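4-hydroxybutyrate coenzyme A transferase (Shewanella oneidensis, PDB 2OAS) probably moves coenzyme A between small carboxylic acids such as acetate and 4-hydroxybutyrate, as a member of the acetyl-CoA hydrolase/transferase family. Local coordinates at residues 395-398 with 399-402; 417-420 with 421-425; 199-202 with 203-207; 94-97 with 98-101; 220-223 with 224-227. All coordinates share one frame; numbering follows the deposited sequence.

Contact 1: residues 395-398 with 399-402; sequences RSLR and ERAQ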
loop_
_atom_site.group_PDB
_atom_site.type_symbol
_atom_site.label_atom_id
_atom_site.label_comp_id
_atom_site.label_asym_id
_atom_site.label_seq_id
_atom_site.Cartn_x
_atom_site.Cartn_y
_atom_site.Cartn_z
ATOM N N ARG A 395 10.606 8.887 -10.680
ATOM C CA ARG A 395 10.706 8.978 -12.138
ATOM C C ARG A 395 9.353 9.022 -12.829
ATOM O O ARG A 395 8.410 8.374 -12.399
ATOM C CB ARG A 395 11.497 7.785 -12.674
ATOM C CG ARG A 395 12.767 7.481 -11.890
ATOM C CD ARG A 395 13.741 8.631 -11.945
ATOM N NE ARG A 395 14.553 8.693 -10.728
ATOM C CZ ARG A 395 15.561 7.872 -10.440
ATOM N NH1 ARG A 395 16.228 8.018 -9.301
ATOM N NH2 ARG A 395 15.916 6.920 -11.295
ATOM N N SER A 396 9.259 9.782 -13.911
ATOM C CA SER A 396 7.995 9.881 -14.662
ATOM C C SER A 396 7.693 8.583 -15.391
ATOM O O SER A 396 8.485 7.650 -15.352
ATOM C CB SER A 396 8.076 11.012 -15.670
ATOM O OG SER A 396 9.285 10.922 -16.395
ATOM N N LEU A 397 6.542 8.516 -16.053
ATOM C CA LEU A 397 6.183 7.302 -16.778
ATOM C C LEU A 397 7.144 7.017 -17.920
ATOM O O LEU A 397 7.526 5.866 -18.127
ATOM C CB LEU A 397 4.754 7.376 -17.317
ATOM C CG LEU A 397 3.629 7.501 -16.278
ATOM C CD1 LEU A 397 2.274 7.285 -16.963
ATOM C CD2 LEU A 397 3.821 6.488 -15.166
ATOM N N ARG A 398 7.557 8.043 -18.655
ATOM C CA ARG A 398 8.474 7.780 -19.755
ATOM C C ARG A 398 9.860 7.384 -19.234
ATOM O O ARG A 398 10.558 6.571 -19.843
ATOM C CB ARG A 398 8.579 8.980 -20.691
ATOM C CG ARG A 398 9.216 10.210 -20.085
ATOM C CD ARG A 398 9.406 11.288 -21.151
ATOM N NE ARG A 398 10.042 12.489 -20.619
ATOM C CZ ARG A 398 10.302 13.579 -21.336
ATOM N NH1 ARG A 398 9.976 13.618 -22.621
ATOM N NH2 ARG A 398 10.892 14.629 -20.767
ATOM N N GLU A 399 10.253 7.949 -18.098
ATOM C CA GLU A 399 11.550 7.633 -17.504
ATOM C C GLU A 399 11.557 6.195 -16.996
ATOM O O GLU A 399 12.542 5.472 -17.163
ATOM C CB GLU A 399 11.859 8.595 -16.359
ATOM C CG GLU A 399 12.105 10.028 -16.824
ATOM C CD GLU A 399 12.357 11.014 -15.686
ATOM O OE1 GLU A 399 12.776 12.154 -15.987
ATOM O OE2 GLU A 399 12.135 10.655 -14.506
ATOM N N ARG A 400 10.448 5.790 -16.387
ATOM C CA ARG A 400 10.275 4.455 -15.850
ATOM C C ARG A 400 10.298 3.420 -16.981
ATOM O O ARG A 400 11.029 2.428 -16.930
ATOM C CB ARG A 400 8.942 4.365 -15.082
ATOM C CG ARG A 400 8.872 5.257 -13.824
ATOM C CD ARG A 400 7.428 5.544 -13.363
ATOM N NE ARG A 400 6.908 4.588 -12.388
ATOM C CZ ARG A 400 7.066 4.678 -11.069
ATOM N NH1 ARG A 400 7.734 5.691 -10.532
ATOM N NH2 ARG A 400 6.551 3.748 -10.277
ATOM N N ALA A 401 9.492 3.659 -18.010
ATOM C CA ALA A 401 9.427 2.748 -19.133
ATOM C C ALA A 401 10.796 2.617 -19.777
ATOM O O ALA A 401 11.231 1.512 -20.115
ATOM C CB ALA A 401 8.418 3.248 -20.145
ATOM N N GLN A 402 11.487 3.737 -19.945
ATOM C CA GLN A 402 12.806 3.689 -20.552
ATOM C C GLN A 402 13.739 2.795 -19.734
ATOM O O GLN A 402 14.350 1.872 -20.277
ATOM C CB GLN A 402 13.385 5.100 -20.674
ATOM C CG GLN A 402 14.765 5.143 -21.282
ATOM C CD GLN A 402 14.804 4.544 -22.684
ATOM O OE1 GLN A 402 14.312 5.136 -23.651
ATOM N NE2 GLN A 402 15.388 3.353 -22.798
HETATM O O HOH W 1 10.351 12.762 -17.919
#

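Contact 2: residues 417-420 with 421-425; sequences SRDA and FEVWG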
loop_
_atom_site.group_PDB
_atom_site.type_symbol
_atom_site.label_atom_id
_atom_site.label_comp_id
_atom_site.label_asym_id
_atom_site.label_seq_id
_atom_site.Cartn_x
_atom_site.Cartn_y
_atom_site.Cartn_z
ATOM N N SER A 417 9.538 -1.236 -26.434
ATOM C CA SER A 417 9.705 0.127 -26.871
ATOM C C SER A 417 8.522 0.598 -27.736
ATOM O O SER A 417 8.068 1.737 -27.596
ATOM C CB SER A 417 11.009 0.278 -27.635
ATOM O OG SER A 417 11.102 1.578 -28.173
ATOM N N ARG A 418 8.024 -0.264 -28.622
ATOM C CA ARG A 418 6.888 0.078 -29.476
ATOM C C ARG A 418 5.642 0.426 -28.659
ATOM O O ARG A 418 5.089 1.528 -28.783
ATOM C CB ARG A 418 6.547 -1.085 -30.427
ATOM C CG ARG A 418 7.212 -0.988 -31.794
ATOM C CD ARG A 418 7.191 -2.329 -32.549
ATOM N NE ARG A 418 7.776 -2.183 -33.882
ATOM C CZ ARG A 418 8.980 -1.657 -34.142
ATOM N NH1 ARG A 418 9.767 -1.209 -33.161
ATOM N NH2 ARG A 418 9.406 -1.580 -35.404
ATOM N N ASP A 419 5.209 -0.513 -27.821
ATOM C CA ASP A 419 4.032 -0.313 -26.996
ATOM C C ASP A 419 4.211 0.857 -26.013
ATOM O O ASP A 419 3.247 1.327 -25.401
ATOM C CB ASP A 419 3.691 -1.603 -26.232
ATOM C CG ASP A 419 3.406 -2.782 -27.157
ATOM O OD1 ASP A 419 2.753 -2.575 -28.204
ATOM O OD2 ASP A 419 3.819 -3.918 -26.827
ATOM N N ALA A 420 5.441 1.335 -25.867
ATOM C CA ALA A 420 5.712 2.453 -24.964
ATOM C C ALA A 420 5.035 3.698 -25.508
ATOM O O ALA A 420 4.637 4.595 -24.763
ATOM C CB ALA A 420 7.207 2.694 -24.856
ATOM N N PHE A 421 4.921 3.752 -26.826
ATOM C CA PHE A 421 4.293 4.878 -27.477
ATOM C C PHE A 421 2.897 4.529 -27.971
ATOM O O PHE A 421 1.990 5.344 -27.899
ATOM C CB PHE A 421 5.140 5.337 -28.656
ATOM C CG PHE A 421 4.441 6.307 -29.553
ATOM C CD1 PHE A 421 4.264 7.626 -29.169
ATOM C CD2 PHE A 421 3.924 5.889 -30.773
ATOM C CE1 PHE A 421 3.577 8.516 -29.983
ATOM C CE2 PHE A 421 3.237 6.769 -31.590
ATOM C CZ PHE A 421 3.064 8.085 -31.196
ATOM N N GLU A 422 2.734 3.318 -28.483
ATOM C CA GLU A 422 1.453 2.897 -29.003
ATOM C C GLU A 422 0.412 2.582 -27.933
ATOM O O GLU A 422 -0.785 2.741 -28.159
ATOM C CB GLU A 422 1.648 1.699 -29.936
ATOM C CG GLU A 422 2.074 2.121 -31.338
ATOM C CD GLU A 422 2.569 0.972 -32.187
ATOM O OE1 GLU A 422 1.900 -0.087 -32.213
ATOM O OE2 GLU A 422 3.622 1.135 -32.838
ATOM N N VAL A 423 0.865 2.166 -26.759
ATOM C CA VAL A 423 -0.059 1.818 -25.709
ATOM C C VAL A 423 -0.158 2.879 -24.632
ATOM O O VAL A 423 -1.257 3.212 -24.184
ATOM C CB VAL A 423 0.333 0.508 -25.062
ATOM C CG1 VAL A 423 -0.671 0.143 -24.002
ATOM C CG2 VAL A 423 0.434 -0.575 -26.116
ATOM N N TRP A 424 0.985 3.408 -24.209
ATOM C CA TRP A 424 1.009 4.424 -23.162
ATOM C C TRP A 424 1.070 5.839 -23.719
ATOM O O TRP A 424 0.837 6.803 -23.001
ATOM C CB TRP A 424 2.193 4.193 -22.207
ATOM C CG TRP A 424 2.120 2.893 -21.454
ATOM C CD1 TRP A 424 2.603 1.681 -21.854
ATOM C CD2 TRP A 424 1.465 2.665 -20.199
ATOM N NE1 TRP A 424 2.292 0.715 -20.929
ATOM C CE2 TRP A 424 1.601 1.291 -19.901
ATOM C CE3 TRP A 424 0.791 3.493 -19.286
ATOM C CZ2 TRP A 424 1.063 0.718 -18.737
ATOM C CZ3 TRP A 424 0.258 2.924 -18.132
ATOM C CH2 TRP A 424 0.407 1.551 -17.864
ATOM N N GLY A 425 1.380 5.966 -25.004
ATOM C CA GLY A 425 1.464 7.282 -25.606
ATOM C C GLY A 425 2.651 8.054 -25.074
ATOM O O GLY A 425 2.603 9.278 -24.915
#

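Contact 3: residues 199-202 with 203-207; sequences ELVR and DGDCL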
loop_
_atom_site.group_PDB
_atom_site.type_symbol
_atom_site.label_atom_id
_atom_site.label_comp_id
_atom_site.label_asym_id
_atom_site.label_seq_id
_atom_site.Cartn_x
_atom_site.Cartn_y
_atom_site.Cartn_z
ATOM N N GLU A 199 25.309 -4.850 -5.158
ATOM C CA GLU A 199 25.894 -3.517 -5.246
ATOM C C GLU A 199 25.044 -2.432 -4.591
ATOM O O GLU A 199 25.552 -1.359 -4.267
ATOM C CB GLU A 199 26.176 -3.145 -6.703
ATOM C CG GLU A 199 27.493 -3.707 -7.220
ATOM C CD GLU A 199 27.783 -3.315 -8.670
ATOM O OE1 GLU A 199 26.999 -3.710 -9.574
ATOM O OE2 GLU A 199 28.795 -2.608 -8.904
ATOM N N LEU A 200 23.757 -2.717 -4.387
ATOM C CA LEU A 200 22.875 -1.751 -3.745
ATOM C C LEU A 200 22.946 -1.871 -2.224
ATOM O O LEU A 200 22.570 -0.946 -1.511
ATOM C CB LEU A 200 21.422 -1.933 -4.200
ATOM C CG LEU A 200 20.983 -1.428 -5.581
ATOM C CD1 LEU A 200 21.343 0.039 -5.748
ATOM C CD2 LEU A 200 21.650 -2.243 -6.646
ATOM N N VAL A 201 23.440 -3.007 -1.738
ATOM C CA VAL A 201 23.542 -3.244 -0.300
ATOM C C VAL A 201 24.741 -2.572 0.357
ATOM O O VAL A 201 25.888 -2.841 0.002
ATOM C CB VAL A 201 23.604 -4.758 0.014
ATOM C CG1 VAL A 201 23.680 -4.987 1.518
ATOM C CG2 VAL A 201 22.399 -5.449 -0.576
ATOM N N ARG A 202 24.463 -1.708 1.326
ATOM C CA ARG A 202 25.513 -1.000 2.057
ATOM C C ARG A 202 25.744 -1.666 3.399
ATOM O O ARG A 202 24.881 -2.384 3.905
ATOM C CB ARG A 202 25.122 0.460 2.293
ATOM C CG ARG A 202 24.944 1.288 1.037
ATOM C CD ARG A 202 24.930 2.763 1.389
ATOM N NE ARG A 202 23.742 3.165 2.136
ATOM C CZ ARG A 202 22.563 3.437 1.582
ATOM N NH1 ARG A 202 22.414 3.340 0.266
ATOM N NH2 ARG A 202 21.539 3.832 2.334
ATOM N N ASP A 203 26.918 -1.434 3.975
ATOM C CA ASP A 203 27.226 -2.015 5.278
ATOM C C ASP A 203 26.225 -1.494 6.293
ATOM O O ASP A 203 25.693 -0.392 6.143
ATOM C CB ASP A 203 28.649 -1.662 5.716
ATOM C CG ASP A 203 29.704 -2.474 4.982
ATOM O OD1 ASP A 203 29.486 -3.683 4.774
ATOM O OD2 ASP A 203 30.760 -1.910 4.620
ATOM N N GLY A 204 25.960 -2.308 7.311
ATOM C CA GLY A 204 25.028 -1.922 8.356
ATOM C C GLY A 204 23.566 -1.958 7.953
ATOM O O GLY A 204 22.700 -1.538 8.729
ATOM N N ASP A 205 23.294 -2.446 6.741
ATOM C CA ASP A 205 21.934 -2.546 6.233
ATOM C C ASP A 205 21.135 -3.599 6.972
ATOM O O ASP A 205 21.670 -4.634 7.361
ATOM C CB ASP A 205 21.938 -2.883 4.752
ATOM C CG ASP A 205 22.107 -1.663 3.877
ATOM O OD1 ASP A 205 22.409 -0.561 4.393
ATOM O OD2 ASP A 205 21.942 -1.809 2.651
ATOM N N CYS A 206 19.847 -3.321 7.157
ATOM C CA CYS A 206 18.944 -4.245 7.847
ATOM C C CYS A 206 18.156 -5.055 6.811
ATOM O O CYS A 206 17.106 -4.617 6.332
ATOM C CB CYS A 206 17.993 -3.465 8.728
ATOM S SG CYS A 206 16.988 -4.522 9.722
ATOM N N LEU A 207 18.658 -6.244 6.495
ATOM C CA LEU A 207 18.069 -7.111 5.479
ATOM C C LEU A 207 16.702 -7.730 5.692
ATOM O O LEU A 207 16.268 -8.016 6.818
ATOM C CB LEU A 207 19.029 -8.257 5.153
ATOM C CG LEU A 207 20.480 -7.960 4.770
ATOM C CD1 LEU A 207 21.244 -9.271 4.640
ATOM C CD2 LEU A 207 20.516 -7.161 3.494
#

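Contact 4: residues 94-97 with 98-101; sequences PIFL and SEVP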
loop_
_atom_site.group_PDB
_atom_site.type_symbol
_atom_site.label_atom_id
_atom_site.label_comp_id
_atom_site.label_asym_id
_atom_site.label_seq_id
_atom_site.Cartn_x
_atom_site.Cartn_y
_atom_site.Cartn_z
ATOM N N PRO A 94 -7.594 -12.506 -0.825
ATOM C CA PRO A 94 -6.458 -11.588 -0.797
ATOM C C PRO A 94 -6.404 -10.780 0.512
ATOM O O PRO A 94 -7.394 -10.166 0.906
ATOM C CB PRO A 94 -6.693 -10.729 -2.036
ATOM C CG PRO A 94 -8.184 -10.671 -2.135
ATOM C CD PRO A 94 -8.603 -12.081 -1.814
ATOM N N ILE A 95 -5.249 -10.784 1.175
ATOM C CA ILE A 95 -5.100 -10.055 2.442
ATOM C C ILE A 95 -3.648 -9.920 2.864
ATOM O O ILE A 95 -2.882 -10.871 2.731
ATOM C CB ILE A 95 -5.846 -10.766 3.581
ATOM C CG1 ILE A 95 -5.648 -10.008 4.893
ATOM C CG2 ILE A 95 -5.306 -12.156 3.760
ATOM C CD1 ILE A 95 -6.507 -10.521 6.000
ATOM N N PHE A 96 -3.262 -8.749 3.376
ATOM C CA PHE A 96 -1.874 -8.574 3.825
ATOM C C PHE A 96 -1.648 -9.584 4.930
ATOM O O PHE A 96 -2.547 -9.848 5.722
ATOM C CB PHE A 96 -1.616 -7.160 4.368
ATOM C CG PHE A 96 -1.893 -6.084 3.378
ATOM C CD1 PHE A 96 -1.239 -6.069 2.155
ATOM C CD2 PHE A 96 -2.888 -5.148 3.617
ATOM C CE1 PHE A 96 -1.579 -5.144 1.174
ATOM C CE2 PHE A 96 -3.236 -4.217 2.643
ATOM C CZ PHE A 96 -2.581 -4.218 1.416
ATOM N N LEU A 97 -0.455 -10.148 4.975
ATOM C CA LEU A 97 -0.153 -11.131 5.985
ATOM C C LEU A 97 -0.312 -10.546 7.379
ATOM O O LEU A 97 -0.890 -11.181 8.249
ATOM C CB LEU A 97 1.262 -11.676 5.785
ATOM C CG LEU A 97 1.231 -13.210 5.801
ATOM C CD1 LEU A 97 1.931 -13.736 4.560
ATOM C CD2 LEU A 97 1.869 -13.746 7.068
ATOM N N SER A 98 0.177 -9.325 7.580
ATOM C CA SER A 98 0.067 -8.670 8.882
ATOM C C SER A 98 -1.384 -8.411 9.287
ATOM O O SER A 98 -1.666 -8.169 10.457
ATOM C CB SER A 98 0.838 -7.358 8.875
ATOM O OG SER A 98 0.410 -6.536 7.802
ATOM N N GLU A 99 -2.302 -8.460 8.327
ATOM C CA GLU A 99 -3.715 -8.215 8.620
ATOM C C GLU A 99 -4.439 -9.488 9.052
ATOM O O GLU A 99 -5.544 -9.426 9.583
ATOM C CB GLU A 99 -4.451 -7.653 7.398
ATOM C CG GLU A 99 -3.941 -6.338 6.832
ATOM C CD GLU A 99 -4.162 -5.155 7.754
ATOM O OE1 GLU A 99 -5.300 -4.963 8.230
ATOM O OE2 GLU A 99 -3.188 -4.402 7.988
ATOM N N VAL A 100 -3.825 -10.642 8.833
ATOM C CA VAL A 100 -4.473 -11.891 9.188
ATOM C C VAL A 100 -4.746 -12.012 10.686
ATOM O O VAL A 100 -5.834 -12.402 11.081
ATOM C CB VAL A 100 -3.646 -13.085 8.713
ATOM C CG1 VAL A 100 -4.390 -14.378 8.982
ATOM C CG2 VAL A 100 -3.351 -12.936 7.220
ATOM N N PRO A 101 -3.767 -11.685 11.541
ATOM C CA PRO A 101 -3.962 -11.777 12.995
ATOM C C PRO A 101 -5.130 -10.914 13.450
ATOM O O PRO A 101 -5.899 -11.300 14.337
ATOM C CB PRO A 101 -2.643 -11.266 13.556
ATOM C CG PRO A 101 -1.666 -11.711 12.538
ATOM C CD PRO A 101 -2.374 -11.328 11.239
#

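Contact 5: residues 220-223 with 224-227; sequences SCLT and GHKD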
loop_
_atom_site.group_PDB
_atom_site.type_symbol
_atom_site.label_atom_id
_atom_site.label_comp_id
_atom_site.label_asym_id
_atom_site.label_seq_id
_atom_site.Cartn_x
_atom_site.Cartn_y
_atom_site.Cartn_z
ATOM N N SER A 220 25.333 -14.753 -1.162
ATOM C CA SER A 220 26.687 -15.185 -1.446
ATOM C C SER A 220 27.585 -14.013 -1.837
ATOM O O SER A 220 28.806 -14.115 -1.754
ATOM C CB SER A 220 26.678 -16.240 -2.551
ATOM O OG SER A 220 25.959 -15.795 -3.685
ATOM N N CYS A 221 26.988 -12.896 -2.249
ATOM C CA CYS A 221 27.766 -11.722 -2.632
ATOM C C CYS A 221 27.883 -10.710 -1.501
ATOM O O CYS A 221 28.412 -9.617 -1.701
ATOM C CB CYS A 221 27.153 -11.044 -3.853
ATOM S SG CYS A 221 26.908 -12.142 -5.303
ATOM N N LEU A 222 27.391 -11.069 -0.318
ATOM C CA LEU A 222 27.449 -10.170 0.829
ATOM C C LEU A 222 28.499 -10.596 1.835
ATOM O O LEU A 222 28.635 -9.982 2.897
ATOM C CB LEU A 222 26.089 -10.116 1.529
ATOM C CG LEU A 222 25.102 -8.999 1.187
ATOM C CD1 LEU A 222 24.929 -8.895 -0.311
ATOM C CD2 LEU A 222 23.757 -9.275 1.847
ATOM N N THR A 223 29.245 -11.646 1.505
ATOM C CA THR A 223 30.278 -12.166 2.397
ATOM C C THR A 223 31.386 -11.152 2.655
ATOM O O THR A 223 32.321 -11.421 3.409
ATOM C CB THR A 223 30.912 -13.468 1.840
ATOM O OG1 THR A 223 31.561 -13.202 0.592
ATOM C CG2 THR A 223 29.847 -14.537 1.635
ATOM N N GLY A 224 31.272 -9.989 2.019
ATOM C CA GLY A 224 32.261 -8.946 2.194
ATOM C C GLY A 224 31.755 -7.786 3.034
ATOM O O GLY A 224 32.542 -6.955 3.487
ATOM N N HIS A 225 30.442 -7.720 3.246
ATOM C CA HIS A 225 29.867 -6.645 4.039
ATOM C C HIS A 225 30.060 -6.906 5.528
ATOM O O HIS A 225 30.683 -7.888 5.911
ATOM C CB HIS A 225 28.380 -6.491 3.726
ATOM C CG HIS A 225 28.096 -6.035 2.328
ATOM N ND1 HIS A 225 28.423 -6.783 1.216
ATOM C CD2 HIS A 225 27.516 -4.903 1.861
ATOM C CE1 HIS A 225 28.055 -6.132 0.127
ATOM N NE2 HIS A 225 27.503 -4.988 0.491
ATOM N N LYS A 226 29.524 -6.021 6.362
ATOM C CA LYS A 226 29.635 -6.165 7.808
ATOM C C LYS A 226 28.585 -5.369 8.563
ATOM O O LYS A 226 28.050 -4.385 8.059
ATOM C CB LYS A 226 31.032 -5.765 8.287
ATOM C CG LYS A 226 31.659 -4.615 7.520
ATOM C CD LYS A 226 33.049 -4.252 8.057
ATOM C CE LYS A 226 33.947 -5.482 8.255
ATOM N NZ LYS A 226 34.163 -6.262 7.004
ATOM N N ASP A 227 28.298 -5.822 9.776
ATOM C CA ASP A 227 27.314 -5.198 10.656
ATOM C C ASP A 227 25.924 -5.198 10.054
ATOM O O ASP A 227 25.127 -4.295 10.306
ATOM C CB ASP A 227 27.707 -3.764 11.004
ATOM C CG ASP A 227 29.076 -3.676 11.636
ATOM O OD1 ASP A 227 29.464 -4.627 12.349
ATOM O OD2 ASP A 227 29.754 -2.650 11.427
HETATM O O HOH W 2 30.106 -8.480 -0.309
#

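Contact 1: residues 395-398 with 399-402
Ala401 N to Leu397 O and Gln402 N to Arg398 O are i to i-4 hydrogen bonds, each 3.0 Å, which set up the first turn of helix 397-405 right behind Ser396. Glu399 folds back over the start of this turn. Its CG lies anti to the carbonyl carbon (chi1 -68°) and the chain beyond is extended, which carries OE2 back to Ser396 N, 3.1 Å away; the amide meets it from above the carboxylate plane, 51° out of it. Glutamate suits the place because its side chain is long enough to return to the N-cap amide, and the same OE2 also forms a salt bridge with Arg73 of the second subunit. A water ties together the polar tips on this side: it lies 2.6 Å from Ser396 OG, accepts from Arg398 NE at 2.7 Å in the guanidinium plane, and gives a weak bond to Glu399 OE1. Arg398 NE also pairs with Asp91 of the second subunit. Arg400 bends at its third torsion (chi3 91°), and its NH1 points weakly at Arg395 O, 3.3 Å away, while NE holds Thr313 O more firmly. With Ser396 as N-cap and the third helical residue, Glu399, accepting from its amide, the geometry is that of one half of a capping box.

Contact 2: residues 417-420 with 421-425
Asp419 and Val423 touch where helix 410-422 ends, Asp419 in its last turn and Val423 just past it, a local contact at a helix C-terminus close to the end of the chain. The helical bonding changes character here. Arg418 O still receives the regular bond from Glu422 N (3.0 Å, nearly straight at 173° and in the carbonyl plane), but Phe421 N, one residue earlier, shares the same oxygen at 3.0 Å from above that plane. Asp419 O is shared in a different way: Val423 N reaches it at 2.9 Å and Trp424 N, five residues on, at 3.3 Å. The turn thus tightens at one carbonyl and widens at the next, before Gly425 leaves the helical path with positive phi (69°), a conformation that glycine adopts easily.

The side chains follow this unwinding. Val423 lies alongside Asp419, pointing the same way, with CG2 3.4 Å from Asp419 CB. Trp424 brings the edge of its ring to the same backbone, CD1 3.6 Å from Asp419 O; its NE1 is bound to Ser365 O and its side chain packs on Gly370 of the second subunit. Alanine suits position 420, where a small side chain packs on Leu428 of the C-terminal tail.

Arg418 O and Asp419 O each take two N-H donors as i+3 and i+5 bonds join the regular i to i+4 pattern. Asp419 OD1 and Glu422 OE1, 4.8 Å apart at the negative end of the helix dipole, would be expected to disfavour each other's charge slightly, an effect that the arginine at 418 may partly offset.

Contact 3: residues 199-202 with 203-207
Val201 and Arg202 meet Asp205 round a type II beta turn, Arg202 to Asp205, which takes the chain from helix 188-200 into strand 206-208 of the mixed sheet. Val201, an apolar residue on the buried side, is the first to bring its side chain into the contact. Its CG1 stands anti to the backbone N (chi1 -179°), which directs it to Leu207 CD2 at 4.3 Å and to Asp205 OD2 at 3.8 Å; Met302 of the neighbouring strand 301-305 packs on both Val201 and Leu207.

Arg202 comes next and opens the turn. Its carbonyl accepts the turn-closing hydrogen bond from Asp205 N, 3.3 Å from Arg202 O, although the oxygen is less surely placed than the rest. Gly204 fills the third position of the turn with positive phi (74°), the conformation for which type II turns favour glycine. The Arg202 side chain leads away, bending at its third torsion, and its NE remains 4.6 Å from Asp205 OD1, which lies well out of the guanidinium plane: charge attraction without a directed N-H. The firmer charged partner of Asp205 is Arg346, in a salt bridge to OD1, while Asp203 OD1 accepts from Lys226 N in the loop before strand 229-230. Aspartate at 205 therefore serves side chain and backbone together, for its other oxygen, OD2, takes the hydrogen of Arg202 N at 2.8 Å, from 64° above the carboxylate plane.

Contact 4: residues 94-97 with 98-101
Phe96 and Leu97 offer their carbonyls to Glu99 and Val100 in successive tight i to i+3 turns that wind the chain from the loop after strand 91-92 into helix 100-105. Glu99 N binds Phe96 O at 3.0 Å and Val100 N binds Leu97 O at 3.0 Å, both donors well above the carbonyl planes rather than on a lone pair. Val100 N also reaches back weakly to Phe96 O. Proline suits position 101: lacking an N-H, it asks nothing of these carbonyls, and its CD simply rests 3.3 Å from Leu97 O.

The side-chain polar groups are met from elsewhere. Ser98 OG is hydrogen-bonded to Asp334 OD1, and Glu99 OE2 makes a salt bridge to Arg337 of the second subunit. That arginine also forms a cation-pi contact with Phe96, whose ring meets His379 of the second subunit edge-to-face, so a glutamate and an aromatic side chain together receive one foreign guanidinium.

Ile95 lies against the turn: its CG1 packs on Glu99 CB at 3.6 Å, and its CG2 meets Val100 CG2. Leu97 lies beside the CoA site, its side chain approaching that of Glu233, the residue that binds CoA covalently, to about 4 Å and the bound coenzyme A to about 5 Å at the nearest. Glu99 runs side by side with Phe96, its chain bent at chi2 (-68°), and its CG meets the ring edge in plane, 3.6 Å from Phe96 CD2.

Contact 5: residues 220-223 with 224-227
His225 folds back over Leu222 across a type I beta turn, Leu222 to His225, on the surface loop between helix 213-220 and strand 229-230. The closing bond runs from His225 N to Leu222 O, 2.9 Å long with an N-H...O angle of 155°. Gly224 lies at the third position of the turn with ordinary negative phi; its amide gives a weak hydrogen bond to a water, 3.0 Å from the nitrogen.

Histidine suits position 225 because it offers both a flat face and two nitrogens on its rim. Its CG stands anti to the carbonyl carbon (chi1 -66°), which brings the ring over the branch of Leu222: CG of the leucine makes a CH-pi contact 4.3 Å from the ring centroid, 23° off the normal and offset toward the rim. Leucine is the buried member of the turn, and it also packs on Leu228, an apolar neighbour that suits its branched side chain. The other nitrogen of the histidine, NE2, is hydrogen-bonded to Val201 O, which ties this loop to the turn that precedes strand 206-208.

The same water joins the two ends of the contact. Besides Gly224 N, it donates to Cys221 O at 2.5 Å and lies 2.8 Å from His225 ND1.

How the contacts relate
Along the chain the order is contact 4, contact 3, contact 5, contact 1, contact 2. Contacts 3 and 5 form one patch, their centres 9 Å apart: the turns lead into the neighbouring strands 206-208 and 229-230 of the mixed sheet, and Leu207 packs on Leu222 between them. Contacts 1 and 2, centres 12 Å apart, lie on consecutive helices, 397-405 and 410-422, near the C-terminus; both touch the second subunit. Within one chain contact 4, beside the coenzyme A pocket, stands about 32 Å from contact 1, centre to centre, but across the dimer its Pro94 packs on Arg400 of the second subunit, so contact 4 of one chain meets contact 1 of the other.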